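Side-chain contacts in uncharacterized protein (Chaetomium thermophilum, PDB 3LPZ), which probably acts in the Get pathway as Get4, an alpha-solenoid protein that binds Get5 during the biogenesis of tail-anchored proteins: residues 98-103 against 119-124; 112-117 against 144-149; 153-158 against 171-176. One frame throughout, in Å; residues are numbered along the deposited sequence.

Interaction 1 of 3, residues 98-103 against 119-124; sequences GKLLGC and KEMIDW
L100 reaches from helix 94-104 to M121 and W124, which lie one turn apart on helix 112-128. Its branch CD1 does most of the touching: it comes to 3.2 Å from W124 CZ3, a very close approach made obliquely to the indole. The same methyl lies 3.9 Å from M121 CG, and L100 CB rests 4.0 Å from M121 SD, the flexible thioether filling in beside the branched leucine. M121 CG stands anti to the backbone N (chi1 170°), which sends its chain across toward L100. All three residues are buried, as apolar side chains should be where successive helices of an alpha-solenoid pack, here with helix 71-88 adding L81, V82 and F85 around L100. The indole N-H of W124, a polar atom in this setting, is satisfied by the backbone oxygen of Q90. Packing soon slackens to one side of the leucine, where L101 comes no nearer than 5.4 Å to segment 119-124 and turns its side chain to L138 and V141 of helix 136-148. On the more open flank of helix 112-128, charged residues take over: E120 and D123 both form salt bridges with R86.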
# COMPACT_ATOMS: atom_id res chain seq x y z
N GLY A 98 -9.39 3.52 -16.17
CA GLY A 98 -9.68 2.25 -16.84
C GLY A 98 -8.66 1.91 -17.94
O GLY A 98 -8.26 0.75 -18.11
N LYS A 99 -8.25 2.92 -18.70
CA LYS A 99 -7.23 2.69 -19.74
C LYS A 99 -5.90 2.27 -19.12
O LYS A 99 -5.21 1.40 -19.67
CB LYS A 99 -7.05 3.93 -20.61
CG LYS A 99 -8.24 4.19 -21.51
CD LYS A 99 -8.03 5.44 -22.39
CE LYS A 99 -9.31 5.80 -23.19
NZ LYS A 99 -10.40 6.34 -22.32
N LEU A 100 -5.53 2.90 -18.01
CA LEU A 100 -4.24 2.59 -17.36
C LEU A 100 -4.26 1.17 -16.76
O LEU A 100 -3.27 0.43 -16.88
CB LEU A 100 -3.85 3.65 -16.32
CG LEU A 100 -3.57 5.04 -16.95
CD1 LEU A 100 -3.39 6.10 -15.86
CD2 LEU A 100 -2.30 5.02 -17.82
N LEU A 101 -5.39 0.80 -16.15
CA LEU A 101 -5.55 -0.58 -15.62
C LEU A 101 -5.56 -1.61 -16.74
O LEU A 101 -5.05 -2.71 -16.57
CB LEU A 101 -6.83 -0.72 -14.75
CG LEU A 101 -6.80 0.09 -13.46
CD1 LEU A 101 -8.18 0.07 -12.83
CD2 LEU A 101 -5.74 -0.47 -12.46
N GLY A 102 -6.14 -1.25 -17.89
CA GLY A 102 -6.12 -2.15 -19.04
C GLY A 102 -4.68 -2.43 -19.48
O GLY A 102 -4.35 -3.58 -19.84
N CYS A 103 -3.83 -1.41 -19.48
CA CYS A 103 -2.39 -1.62 -19.80
C CYS A 103 -1.68 -2.44 -18.72
O CYS A 103 -0.97 -3.42 -19.02
CB CYS A 103 -1.66 -0.28 -20.01
SG CYS A 103 -2.23 0.67 -21.45
N LYS A 119 5.30 3.45 -11.48
CA LYS A 119 5.78 4.70 -10.91
C LYS A 119 5.14 5.93 -11.58
O LYS A 119 4.66 6.84 -10.87
CB LYS A 119 7.30 4.77 -11.02
CG LYS A 119 7.96 5.76 -10.11
CD LYS A 119 8.16 7.13 -10.77
CE LYS A 119 9.07 8.01 -9.89
NZ LYS A 119 8.55 9.42 -9.80
N GLU A 120 5.13 5.97 -12.91
CA GLU A 120 4.60 7.13 -13.63
C GLU A 120 3.10 7.30 -13.39
O GLU A 120 2.64 8.42 -13.13
CB GLU A 120 4.90 7.06 -15.13
CG GLU A 120 6.42 7.11 -15.46
CD GLU A 120 7.10 8.45 -15.09
OE1 GLU A 120 6.43 9.50 -14.97
OE2 GLU A 120 8.32 8.44 -14.92
N MET A 121 2.37 6.20 -13.49
CA MET A 121 0.91 6.18 -13.37
C MET A 121 0.48 6.68 -11.97
O MET A 121 -0.41 7.54 -11.83
CB MET A 121 0.45 4.72 -13.63
CG MET A 121 -1.01 4.39 -13.34
SD MET A 121 -1.34 2.60 -13.36
CE MET A 121 -0.76 2.02 -11.76
N ILE A 122 1.14 6.16 -10.92
CA ILE A 122 0.85 6.59 -9.55
C ILE A 122 1.16 8.08 -9.37
O ILE A 122 0.37 8.80 -8.75
CB ILE A 122 1.61 5.76 -8.50
CG1 ILE A 122 1.12 4.29 -8.48
CG2 ILE A 122 1.53 6.42 -7.06
CD1 ILE A 122 -0.30 4.10 -8.01
N ASP A 123 2.29 8.53 -9.93
CA ASP A 123 2.73 9.93 -9.82
C ASP A 123 1.75 10.85 -10.55
O ASP A 123 1.36 11.89 -10.03
CB ASP A 123 4.16 10.14 -10.37
CG ASP A 123 4.55 11.60 -10.41
OD1 ASP A 123 4.99 12.14 -9.37
OD2 ASP A 123 4.40 12.23 -11.47
N TRP A 124 1.32 10.46 -11.74
CA TRP A 124 0.27 11.26 -12.39
C TRP A 124 -0.98 11.32 -11.49
O TRP A 124 -1.59 12.36 -11.34
CB TRP A 124 -0.06 10.71 -13.77
CG TRP A 124 -1.44 11.10 -14.28
CD1 TRP A 124 -1.80 12.28 -14.88
CD2 TRP A 124 -2.62 10.29 -14.23
NE1 TRP A 124 -3.12 12.24 -15.23
CE2 TRP A 124 -3.66 11.05 -14.83
CE3 TRP A 124 -2.91 9.01 -13.74
CZ2 TRP A 124 -4.97 10.56 -14.95
CZ3 TRP A 124 -4.21 8.52 -13.86
CH2 TRP A 124 -5.23 9.30 -14.47

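Interaction 2 of 3, residues 112-117 against 144-149; sequences PVRKRF and TLYVEE
R114 and E149 meet end-on from opposite directions in a two-pronged salt bridge. R114 NH1 donates to E149 OE2 at 2.9 Å and R114 NH2 to E149 OE1 at 2.8 Å, so that each carboxylate oxygen takes one nitrogen on its syn side. Both bonds are nearly straight, and the oxygens lie close to the guanidinium plane; the two flat groups are nonetheless twisted 26° apart. Arginine suits the place because its reach and paired N-H groups span a wide gap: the closest CA atoms of the two segments, those of R114 and L145, are 11.7 Å apart. The arginine chain sets out with CG anti to the backbone N (chi1 -166°) and bends at chi3 (74°), bringing its end round to face the glutamate. These are neighbouring helices of the alpha-solenoid, and the bridge ties the beginning of helix 112-128 to the residue just past the end of helix 136-148. A water-mediated link adds to the direct grip: R114 NE donates to water 1 at 3.0 Å, and the water makes a weak bond with Y146 OH at 3.4 Å. Van der Waals contact supplies the remainder. R114 NH2 sits at the edge of the Y146 ring, near its plane and 3.6 Å from Y146 CE1, while L145 approaches more distantly, L145 CG lying 4.4 Å from R114 NH1. The largely buried arginine also packs on F107, and E149 on P109, both in the loop before helix 112-128.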
# COMPACT_ATOMS: atom_id res chain seq x y z
N PRO A 112 10.66 -5.28 -17.22
CA PRO A 112 11.28 -4.14 -16.52
C PRO A 112 10.51 -2.83 -16.69
O PRO A 112 10.43 -2.03 -15.75
CB PRO A 112 12.67 -4.02 -17.17
CG PRO A 112 12.99 -5.44 -17.58
CD PRO A 112 11.66 -6.03 -18.03
N VAL A 113 9.91 -2.63 -17.87
CA VAL A 113 9.22 -1.39 -18.10
C VAL A 113 7.97 -1.26 -17.21
O VAL A 113 7.52 -0.14 -16.99
CB VAL A 113 8.91 -1.15 -19.60
CG1 VAL A 113 8.12 0.17 -19.79
CG2 VAL A 113 10.23 -1.06 -20.39
N ARG A 114 7.43 -2.37 -16.69
CA ARG A 114 6.25 -2.27 -15.79
C ARG A 114 6.52 -1.43 -14.53
O ARG A 114 5.63 -0.72 -14.04
CB ARG A 114 5.65 -3.64 -15.42
CG ARG A 114 4.27 -3.49 -14.81
CD ARG A 114 3.67 -4.79 -14.33
NE ARG A 114 4.32 -5.22 -13.11
CZ ARG A 114 3.90 -6.22 -12.34
NH1 ARG A 114 2.80 -6.90 -12.68
NH2 ARG A 114 4.57 -6.53 -11.24
N LYS A 115 7.74 -1.52 -14.01
CA LYS A 115 8.17 -0.74 -12.84
C LYS A 115 8.07 0.77 -13.10
O LYS A 115 7.55 1.52 -12.27
CB LYS A 115 9.63 -1.06 -12.46
CG LYS A 115 9.91 -2.51 -12.06
CD LYS A 115 11.43 -2.72 -11.82
CE LYS A 115 11.72 -4.01 -11.04
NZ LYS A 115 11.00 -5.19 -11.61
N ARG A 116 8.61 1.19 -14.23
CA ARG A 116 8.51 2.59 -14.67
C ARG A 116 7.04 2.98 -14.88
O ARG A 116 6.62 4.04 -14.45
CB ARG A 116 9.32 2.83 -15.95
CG ARG A 116 9.45 4.31 -16.40
CD ARG A 116 10.17 4.38 -17.75
NE ARG A 116 10.26 5.73 -18.32
CZ ARG A 116 10.01 6.85 -17.65
NH1 ARG A 116 9.66 6.78 -16.37
NH2 ARG A 116 10.10 8.03 -18.25
N PHE A 117 6.28 2.13 -15.56
CA PHE A 117 4.86 2.43 -15.81
C PHE A 117 4.12 2.66 -14.49
O PHE A 117 3.38 3.64 -14.35
CB PHE A 117 4.19 1.32 -16.62
CG PHE A 117 2.72 1.55 -16.82
CD1 PHE A 117 2.26 2.57 -17.66
CD2 PHE A 117 1.78 0.76 -16.14
CE1 PHE A 117 0.87 2.80 -17.85
CE2 PHE A 117 0.40 0.99 -16.32
CZ PHE A 117 -0.05 2.01 -17.19
N THR A 144 -2.77 -5.68 -5.23
CA THR A 144 -3.24 -7.06 -5.45
C THR A 144 -2.36 -7.84 -6.45
O THR A 144 -2.13 -9.05 -6.27
CB THR A 144 -4.71 -7.17 -5.89
OG1 THR A 144 -4.84 -6.67 -7.24
CG2 THR A 144 -5.59 -6.37 -4.94
N LEU A 145 -1.86 -7.16 -7.46
CA LEU A 145 -0.93 -7.77 -8.39
C LEU A 145 0.35 -8.21 -7.67
O LEU A 145 0.82 -9.33 -7.88
CB LEU A 145 -0.61 -6.80 -9.54
CG LEU A 145 -1.26 -6.96 -10.93
CD1 LEU A 145 -2.60 -7.73 -10.97
CD2 LEU A 145 -1.36 -5.60 -11.62
N TYR A 146 0.91 -7.34 -6.84
CA TYR A 146 2.09 -7.70 -6.04
C TYR A 146 1.85 -8.91 -5.12
O TYR A 146 2.71 -9.81 -5.05
CB TYR A 146 2.68 -6.52 -5.25
CG TYR A 146 3.31 -5.42 -6.09
CD1 TYR A 146 3.70 -5.64 -7.42
CD2 TYR A 146 3.55 -4.16 -5.54
CE1 TYR A 146 4.30 -4.60 -8.19
CE2 TYR A 146 4.14 -3.13 -6.31
CZ TYR A 146 4.51 -3.36 -7.61
OH TYR A 146 5.08 -2.33 -8.34
N VAL A 147 0.70 -8.94 -4.44
CA VAL A 147 0.28 -10.15 -3.71
C VAL A 147 0.29 -11.43 -4.57
O VAL A 147 0.89 -12.43 -4.16
CB VAL A 147 -1.10 -9.99 -3.03
CG1 VAL A 147 -1.58 -11.37 -2.41
CG2 VAL A 147 -1.04 -8.88 -1.97
N GLU A 148 -0.37 -11.41 -5.73
CA GLU A 148 -0.39 -12.58 -6.65
C GLU A 148 1.00 -13.06 -7.05
O GLU A 148 1.22 -14.26 -7.24
CB GLU A 148 -1.15 -12.26 -7.95
CG GLU A 148 -2.63 -12.02 -7.76
CD GLU A 148 -3.30 -11.46 -9.01
OE1 GLU A 148 -2.63 -11.33 -10.07
OE2 GLU A 148 -4.51 -11.16 -8.91
N GLU A 149 1.93 -12.13 -7.18
CA GLU A 149 3.29 -12.43 -7.61
C GLU A 149 4.21 -12.73 -6.42
O GLU A 149 5.42 -12.88 -6.61
CB GLU A 149 3.85 -11.22 -8.37
CG GLU A 149 3.15 -10.98 -9.68
CD GLU A 149 3.21 -9.53 -10.13
OE1 GLU A 149 4.14 -8.79 -9.72
OE2 GLU A 149 2.32 -9.12 -10.91
O HOH W 1 6.12 -3.59 -11.32

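Interaction 3 of 3, residues 153-158 against 171-176; sequences EAAEKH and ARMEYE
M173 is the first residue of segment 171-176 to reach across, bringing its thioether to A155 and E156. Its CG is anti to the backbone N (chi1 -177°) and the chain bends further out, placing M173 SD 3.9 Å from A155 CB and M173 CE 3.8 Å from E156 CG. Alanine's lone methyl leaves room for the sulfur to come close, and the methionine chain crosses that of E156 at about a right angle. The two helical segments run antiparallel, 10.9 Å apart at closest approach and at 158° between their directions, as consecutive helices of an alpha-solenoid commonly do. Next along, E174 folds back at chi2 (-62°) and brings its carboxylate to that of E156, which arrives on an extended chain that also touches L170 and W177 of helix 166-179. E156 OE2 and E174 OE2 are only 2.4 Å apart, so one of the acids probably carries a proton. R192 of helix 186-199 forms a salt bridge with E156 OE1 and touches the E174 side chain, and its positive charge would probably offset some of the repulsion. An alanine at E156 would take away the carboxylate, so R192 is likely to lose its salt-bridge mate and E174 its close acid neighbour, with a gap beside M173 CE. E174 also packs against Y189 and A193 of helix 186-199.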
# COMPACT_ATOMS: atom_id res chain seq x y z
N GLU A 153 6.23 -7.39 0.51
CA GLU A 153 6.74 -6.11 1.01
C GLU A 153 6.29 -4.93 0.14
O GLU A 153 5.85 -3.87 0.65
CB GLU A 153 8.27 -6.15 1.09
CG GLU A 153 8.91 -5.08 1.94
CD GLU A 153 10.22 -5.54 2.55
OE1 GLU A 153 11.25 -5.52 1.84
OE2 GLU A 153 10.22 -5.92 3.74
N ALA A 154 6.41 -5.11 -1.17
CA ALA A 154 5.95 -4.13 -2.13
C ALA A 154 4.40 -3.97 -2.05
O ALA A 154 3.88 -2.84 -2.10
CB ALA A 154 6.42 -4.52 -3.54
N ALA A 155 3.67 -5.07 -1.89
CA ALA A 155 2.21 -5.00 -1.80
C ALA A 155 1.77 -4.15 -0.60
O ALA A 155 0.82 -3.37 -0.72
CB ALA A 155 1.57 -6.39 -1.72
N GLU A 156 2.44 -4.29 0.55
CA GLU A 156 2.03 -3.58 1.79
C GLU A 156 1.99 -2.08 1.58
O GLU A 156 1.04 -1.41 2.01
CB GLU A 156 2.95 -3.89 2.96
CG GLU A 156 2.90 -5.33 3.46
CD GLU A 156 4.00 -5.62 4.49
OE1 GLU A 156 5.13 -5.07 4.40
OE2 GLU A 156 3.72 -6.39 5.41
N LYS A 157 3.01 -1.53 0.91
CA LYS A 157 3.08 -0.09 0.67
C LYS A 157 1.92 0.46 -0.15
O LYS A 157 1.49 1.59 0.10
CB LYS A 157 4.43 0.30 0.05
CG LYS A 157 5.62 0.05 0.99
CD LYS A 157 6.95 0.10 0.24
CE LYS A 157 8.12 -0.23 1.17
NZ LYS A 157 9.40 0.15 0.51
N HIS A 158 1.40 -0.31 -1.12
CA HIS A 158 0.24 0.13 -1.89
C HIS A 158 -1.09 -0.14 -1.18
O HIS A 158 -1.96 0.74 -1.15
CB HIS A 158 0.24 -0.53 -3.26
CG HIS A 158 1.34 -0.02 -4.13
ND1 HIS A 158 1.27 1.19 -4.79
CD2 HIS A 158 2.56 -0.54 -4.42
CE1 HIS A 158 2.38 1.37 -5.48
NE2 HIS A 158 3.19 0.34 -5.27
N ALA A 171 -4.73 -8.20 4.94
CA ALA A 171 -4.81 -9.11 6.08
C ALA A 171 -4.63 -10.59 5.64
O ALA A 171 -3.93 -11.37 6.31
CB ALA A 171 -6.15 -8.91 6.81
N ARG A 172 -5.25 -10.96 4.52
CA ARG A 172 -5.09 -12.33 3.97
C ARG A 172 -3.68 -12.60 3.46
O ARG A 172 -3.16 -13.72 3.61
CB ARG A 172 -6.11 -12.60 2.85
CG ARG A 172 -7.51 -12.78 3.39
CD ARG A 172 -8.52 -13.25 2.31
NE ARG A 172 -9.90 -13.06 2.76
CZ ARG A 172 -10.51 -13.81 3.68
NH1 ARG A 172 -9.87 -14.82 4.27
NH2 ARG A 172 -11.77 -13.56 4.02
N MET A 173 -3.05 -11.58 2.90
CA MET A 173 -1.64 -11.67 2.52
C MET A 173 -0.75 -11.85 3.77
O MET A 173 0.12 -12.71 3.79
CB MET A 173 -1.20 -10.44 1.71
CG MET A 173 0.26 -10.50 1.21
SD MET A 173 1.07 -8.87 1.20
CE MET A 173 1.46 -8.80 2.95
N GLU A 174 -0.97 -11.03 4.79
CA GLU A 174 -0.24 -11.20 6.05
C GLU A 174 -0.48 -12.58 6.65
O GLU A 174 0.44 -13.17 7.21
CB GLU A 174 -0.53 -10.10 7.09
CG GLU A 174 -0.22 -8.62 6.69
CD GLU A 174 1.23 -8.31 6.40
OE1 GLU A 174 2.14 -9.12 6.71
OE2 GLU A 174 1.48 -7.22 5.84
N TYR A 175 -1.71 -13.09 6.58
CA TYR A 175 -1.97 -14.43 7.07
C TYR A 175 -1.20 -15.49 6.25
O TYR A 175 -0.63 -16.42 6.84
CB TYR A 175 -3.48 -14.79 7.08
CG TYR A 175 -3.69 -16.02 7.91
CD1 TYR A 175 -3.68 -15.93 9.29
CD2 TYR A 175 -3.83 -17.28 7.33
CE1 TYR A 175 -3.82 -17.02 10.10
CE2 TYR A 175 -3.98 -18.43 8.15
CZ TYR A 175 -3.96 -18.27 9.54
OH TYR A 175 -4.10 -19.34 10.39
N GLU A 176 -1.17 -15.37 4.92
CA GLU A 176 -0.37 -16.30 4.08
C GLU A 176 1.11 -16.24 4.44
O GLU A 176 1.80 -17.28 4.50
CB GLU A 176 -0.54 -16.02 2.57
CG GLU A 176 -1.91 -16.41 2.02
CD GLU A 176 -2.26 -17.90 2.24
OE1 GLU A 176 -1.43 -18.78 1.91
OE2 GLU A 176 -3.36 -18.18 2.76

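How the interactions relate
Reading from the N terminus, interaction 1 joins helix 94-104 to helix 112-128 and closes a loop of 15 residues. Before it is complete, interaction 2 opens at 112-117, and it closes a longer span of 26 residues on reaching 144-149; the two therefore cross and share helix 112-128. F117 links them, its CZ lying 3.6 Å from L100 O. Interaction 3 follows in series, joining helix 152-159 to helix 166-179 over 12 intervening residues. It touches interaction 2 through Y146 and V147, which pack on A154, A155 and H158. Interactions 1 and 3, with centres about 21 Å apart, do not touch. Together they connect five successive helices of the solenoid.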